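Local coordinates for LAO/AO transport system kinase (PDB 2P67), which belongs to the MeaB family of P-loop GTPases and is built on a parallel beta sheet flanked by helices, at residues R14-G19 with C144-Y149; G60-P65 with F173-I178. All blocks are in the same frame, centred on the assembly; numbering follows the deposited sequence. Where two conformers were deposited one is given.

Contact 1: residues R14-G19 with C144-Y149; sequences RRLRQG and CEAAGY
Leu16 lays its forked end over two alanines in a row, at the end of helix 133-146. Leu16 CD2 meets Ala146 CB at 4.1 Å, and CD1 meets the CB of Ala147. The reach comes from chi1 at 172°, which sets CG opposite the backbone N and swings both methyls toward the alanines. Leu24 and Ile49, from helices 21-32 and 36-49, also touch the Leu16 side chain. The alanines are small, so the backbones come close: Arg17 CA and Ala147 CA are 4.4 Å apart. No direct hydrogen bond crosses between the segments. Carbonyl oxygens instead receive CA-H...O contacts in both directions. Ala147 CA lies 3.3 Å from Leu16 O. Arg17 CA lies 3.5 Å from Ala146 O. Gly19 CA makes a more bent contact with Ala147 O. The first methylenes of Arg17 pass alongside Ala146 O, with Arg17 CG at 3.7 Å. Both helices end in Schellman motifs, with Gly19 and Gly148 at positive phi. Water 1 joins the two ends, donating to Arg17 O and, at 2.9 Å, to Ala147 O. Water 2 lies between Gly19 O, by a weak bond, and the Tyr149 hydroxyl. The Tyr149 ring turns its edge to Ala147 CB within its own segment. The N-terminal helix 9-17 is thus joined to the end of helix 133-146 by two methyl contacts, weak CA-H...O contacts and water, with no charge pairing between the segments.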
# COMPACT_ATOMS: atom_id res chain seq x y z
N ARG A 14 -36.67 3.97 -18.18
CA ARG A 14 -37.85 4.43 -17.43
C ARG A 14 -38.31 3.37 -16.42
O ARG A 14 -38.46 3.66 -15.23
CB ARG A 14 -38.99 4.78 -18.39
CG ARG A 14 -40.22 5.42 -17.74
CD ARG A 14 -41.38 5.45 -18.73
NE ARG A 14 -42.50 6.29 -18.28
CZ ARG A 14 -43.52 6.67 -19.05
NH1 ARG A 14 -43.58 6.29 -20.33
NH2 ARG A 14 -44.48 7.43 -18.55
N ARG A 15 -38.51 2.14 -16.90
CA ARG A 15 -38.96 1.01 -16.08
C ARG A 15 -37.96 0.76 -14.95
O ARG A 15 -38.34 0.51 -13.79
CB ARG A 15 -39.08 -0.26 -16.93
CG ARG A 15 -40.24 -0.30 -17.92
CD ARG A 15 -40.51 -1.77 -18.41
NE ARG A 15 -39.35 -2.43 -19.06
CZ ARG A 15 -39.02 -2.29 -20.35
NH1 ARG A 15 -39.72 -1.49 -21.15
NH2 ARG A 15 -37.97 -2.95 -20.84
N LEU A 16 -36.69 0.86 -15.31
CA LEU A 16 -35.59 0.61 -14.36
C LEU A 16 -35.67 1.63 -13.22
O LEU A 16 -35.66 1.28 -12.03
CB LEU A 16 -34.24 0.67 -15.09
CG LEU A 16 -32.94 0.62 -14.24
CD1 LEU A 16 -32.75 -0.77 -13.73
CD2 LEU A 16 -31.70 1.10 -15.00
N ARG A 17 -35.78 2.90 -13.59
CA ARG A 17 -35.82 3.98 -12.60
C ARG A 17 -37.05 3.93 -11.71
O ARG A 17 -37.04 4.45 -10.59
CB ARG A 17 -35.74 5.33 -13.31
CG ARG A 17 -34.45 5.60 -14.02
CD ARG A 17 -34.57 6.91 -14.79
NE ARG A 17 -34.78 8.03 -13.87
CZ ARG A 17 -35.34 9.19 -14.21
NH1 ARG A 17 -35.77 9.40 -15.45
NH2 ARG A 17 -35.48 10.16 -13.30
N GLN A 18 -38.12 3.32 -12.21
CA GLN A 18 -39.35 3.17 -11.43
C GLN A 18 -39.24 2.02 -10.42
O GLN A 18 -40.13 1.79 -9.60
CB GLN A 18 -40.58 3.03 -12.35
CG GLN A 18 -40.88 4.32 -13.14
CD GLN A 18 -41.98 4.17 -14.18
OE1 GLN A 18 -42.30 3.06 -14.62
NE2 GLN A 18 -42.55 5.31 -14.61
N GLY A 19 -38.10 1.32 -10.45
CA GLY A 19 -37.82 0.28 -9.48
C GLY A 19 -38.39 -1.07 -9.85
O GLY A 19 -38.50 -1.96 -8.99
N CYS A 144 -28.28 -0.59 -9.58
CA CYS A 144 -29.08 -0.48 -8.37
C CYS A 144 -29.37 0.98 -7.97
O CYS A 144 -30.48 1.30 -7.51
CB CYS A 144 -28.43 -1.23 -7.22
SG CYS A 144 -28.35 -3.01 -7.48
N GLU A 145 -28.37 1.84 -8.15
CA GLU A 145 -28.51 3.27 -7.85
C GLU A 145 -29.56 3.89 -8.76
O GLU A 145 -30.47 4.61 -8.29
CB GLU A 145 -27.17 3.98 -8.02
CG GLU A 145 -26.19 3.61 -6.85
CD GLU A 145 -24.90 4.38 -6.86
OE1 GLU A 145 -24.63 5.12 -7.83
OE2 GLU A 145 -24.12 4.24 -5.89
N ALA A 146 -29.44 3.61 -10.05
CA ALA A 146 -30.40 4.14 -11.02
C ALA A 146 -31.82 3.60 -10.75
O ALA A 146 -32.81 4.33 -10.95
CB ALA A 146 -29.93 3.83 -12.45
N ALA A 147 -31.91 2.37 -10.23
CA ALA A 147 -33.18 1.73 -9.87
C ALA A 147 -33.83 2.27 -8.57
O ALA A 147 -34.94 1.86 -8.20
CB ALA A 147 -32.98 0.22 -9.75
N GLY A 148 -33.13 3.16 -7.87
CA GLY A 148 -33.70 3.86 -6.73
C GLY A 148 -33.51 3.18 -5.40
O GLY A 148 -34.20 3.51 -4.43
N TYR A 149 -32.59 2.20 -5.32
CA TYR A 149 -32.27 1.59 -4.04
C TYR A 149 -31.68 2.62 -3.07
O TYR A 149 -30.92 3.49 -3.46
CB TYR A 149 -31.38 0.33 -4.23
CG TYR A 149 -32.25 -0.78 -4.76
CD1 TYR A 149 -32.89 -1.65 -3.89
CD2 TYR A 149 -32.52 -0.88 -6.12
CE1 TYR A 149 -33.74 -2.63 -4.34
CE2 TYR A 149 -33.40 -1.86 -6.60
CZ TYR A 149 -34.00 -2.73 -5.69
OH TYR A 149 -34.88 -3.70 -6.10
O HOH W 1 -37.42 3.29 -7.82
O HOH W 2 -35.69 -2.88 -8.73

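Contact 2: residues G60-P65 with F173-I178; sequences GVTGTP and FISLQI
Thr62 starts with CB at 4.1 Å from Phe173 CZ, its side chain crossing that of Phe173 at about a right angle. Thr62 CG2 then meets the ring edge in the ring plane, 3.6 Å from Phe173 CE1. Thr62 OG1 approaches Phe173 CZ obliquely at 3.3 Å. A chi1 of 62° brings OG1 to the ring and to water 3, with which it is hydrogen-bonded. That water bonds Ser175 OG as well and donates to Leu176 O. Ser175 OG accepts a further bond from Gln177 NE2 at 2.7 Å, which ties down the bent glutamine chain. Gln177 OE1 lies 3.5 Å from Thr64 CG2. Water 4 connects this same oxygen with Thr64 OG1 and Ile178 N. On the other face Val61 CG1 touches Leu176 CD1 at 4.0 Å. Helix 69-82 covers both, with Leu73 on Val61 and Phe72 on Leu176.

The backbones pair as parallel strands. Ile174 N donates to Gly60 O, Thr62 N to Ile174 O and Leu176 N to Thr62 O, the last at 2.7 Å. A weak bond from Thr64 N to Leu176 O, at 3.3 Å, follows as the first strand runs out. Gly63 begins a sequence pattern consistent with the Walker A P-loop. Strand 57-63 is the middle one of seven, between 151-157 and 172-177. Val61, Ile174 and Leu176 thus make one face apolar. The other is mixed: the Phe173 ring packs on Thr62 first, then hydroxyls, the Gln177 amide and water bridge the segments.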
# COMPACT_ATOMS: atom_id res chain seq x y z
N GLY A 60 -19.89 -1.65 2.18
CA GLY A 60 -19.14 -2.87 1.94
C GLY A 60 -19.14 -3.70 3.20
O GLY A 60 -18.95 -3.16 4.32
N VAL A 61 -19.35 -5.00 3.03
CA VAL A 61 -19.36 -5.91 4.16
C VAL A 61 -18.47 -7.13 3.82
O VAL A 61 -18.74 -7.84 2.86
CB VAL A 61 -20.81 -6.38 4.55
CG1 VAL A 61 -20.76 -7.44 5.63
CG2 VAL A 61 -21.73 -5.20 4.97
N THR A 62 -17.42 -7.35 4.61
CA THR A 62 -16.67 -8.60 4.48
C THR A 62 -16.86 -9.46 5.74
O THR A 62 -17.12 -8.96 6.82
CB THR A 62 -15.16 -8.38 4.19
OG1 THR A 62 -14.52 -7.66 5.27
CG2 THR A 62 -14.97 -7.64 2.89
N GLY A 63 -16.76 -10.78 5.58
CA GLY A 63 -16.77 -11.64 6.75
C GLY A 63 -15.71 -12.70 6.58
O GLY A 63 -15.55 -13.24 5.48
N THR A 64 -14.97 -12.99 7.65
CA THR A 64 -14.03 -14.11 7.64
C THR A 64 -14.83 -15.42 7.71
O THR A 64 -15.99 -15.42 8.14
CB THR A 64 -13.02 -14.02 8.81
OG1 THR A 64 -13.73 -13.91 10.05
CG2 THR A 64 -12.11 -12.81 8.64
N PRO A 65 -14.24 -16.54 7.25
CA PRO A 65 -14.91 -17.83 7.45
C PRO A 65 -15.29 -18.04 8.92
O PRO A 65 -14.44 -17.90 9.82
CB PRO A 65 -13.86 -18.84 6.99
CG PRO A 65 -13.03 -18.08 5.98
CD PRO A 65 -12.95 -16.68 6.54
N PHE A 173 -17.13 0.96 5.04
CA PHE A 173 -16.63 -0.41 4.98
C PHE A 173 -16.70 -1.08 6.35
O PHE A 173 -16.09 -0.60 7.33
CB PHE A 173 -15.21 -0.49 4.44
CG PHE A 173 -14.70 -1.89 4.39
CD1 PHE A 173 -15.27 -2.81 3.52
CD2 PHE A 173 -13.72 -2.32 5.28
CE1 PHE A 173 -14.82 -4.14 3.51
CE2 PHE A 173 -13.28 -3.63 5.28
CZ PHE A 173 -13.84 -4.54 4.40
N ILE A 174 -17.42 -2.19 6.40
CA ILE A 174 -17.70 -2.94 7.64
C ILE A 174 -17.11 -4.34 7.56
O ILE A 174 -17.38 -5.09 6.61
CB ILE A 174 -19.22 -3.03 7.93
CG1 ILE A 174 -19.87 -1.64 8.01
CG2 ILE A 174 -19.47 -3.83 9.23
CD1 ILE A 174 -20.77 -1.30 6.84
N SER A 175 -16.31 -4.71 8.55
CA SER A 175 -15.67 -6.03 8.55
C SER A 175 -16.22 -6.87 9.69
O SER A 175 -16.21 -6.43 10.83
CB SER A 175 -14.15 -5.89 8.69
OG SER A 175 -13.54 -7.17 8.88
N LEU A 176 -16.68 -8.07 9.37
CA LEU A 176 -17.13 -9.02 10.38
C LEU A 176 -16.01 -9.96 10.75
O LEU A 176 -15.32 -10.53 9.89
CB LEU A 176 -18.35 -9.81 9.89
CG LEU A 176 -19.66 -9.18 10.35
CD1 LEU A 176 -19.93 -7.93 9.53
CD2 LEU A 176 -20.77 -10.19 10.19
N GLN A 177 -15.85 -10.11 12.06
CA GLN A 177 -14.78 -10.94 12.61
C GLN A 177 -15.36 -11.94 13.61
O GLN A 177 -16.43 -11.72 14.16
CB GLN A 177 -13.71 -10.08 13.29
CG GLN A 177 -12.99 -9.06 12.38
CD GLN A 177 -12.12 -9.68 11.27
OE1 GLN A 177 -11.53 -10.75 11.43
NE2 GLN A 177 -12.02 -8.99 10.15
N ILE A 178 -14.66 -13.04 13.81
CA ILE A 178 -15.09 -13.99 14.82
C ILE A 178 -14.15 -13.97 16.03
O ILE A 178 -12.96 -13.69 15.89
CB ILE A 178 -15.37 -15.41 14.22
CG1 ILE A 178 -16.46 -16.10 15.02
CG2 ILE A 178 -14.07 -16.22 14.04
CD1 ILE A 178 -17.83 -15.43 14.88
O HOH W 3 -14.04 -9.51 7.48
O HOH W 4 -12.24 -13.22 12.14

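Overall arrangement
Contact 2 pairs two neighbouring strands inside the parallel sheet, its centre about 12 Å from the centre of the chain. Contact 1 lies farther out, its centre about 20 Å from the centre of the chain, where the N-terminal helix 9-17 meets the end of a helix packed on the sheet. The centres of contact 1 and contact 2 are about 28 Å apart. The nearest atoms of contact 1 and contact 2 are about 11 Å apart. Their segments alternate along the chain. The sodium ion, bound at Arg272 and Ser276, is in neither contact: it lies about 14 Å from the Ala146 side chain and about 13 Å from Gly60. The sheet relates them: Cys144 and Tyr149 touch its strand 87-92.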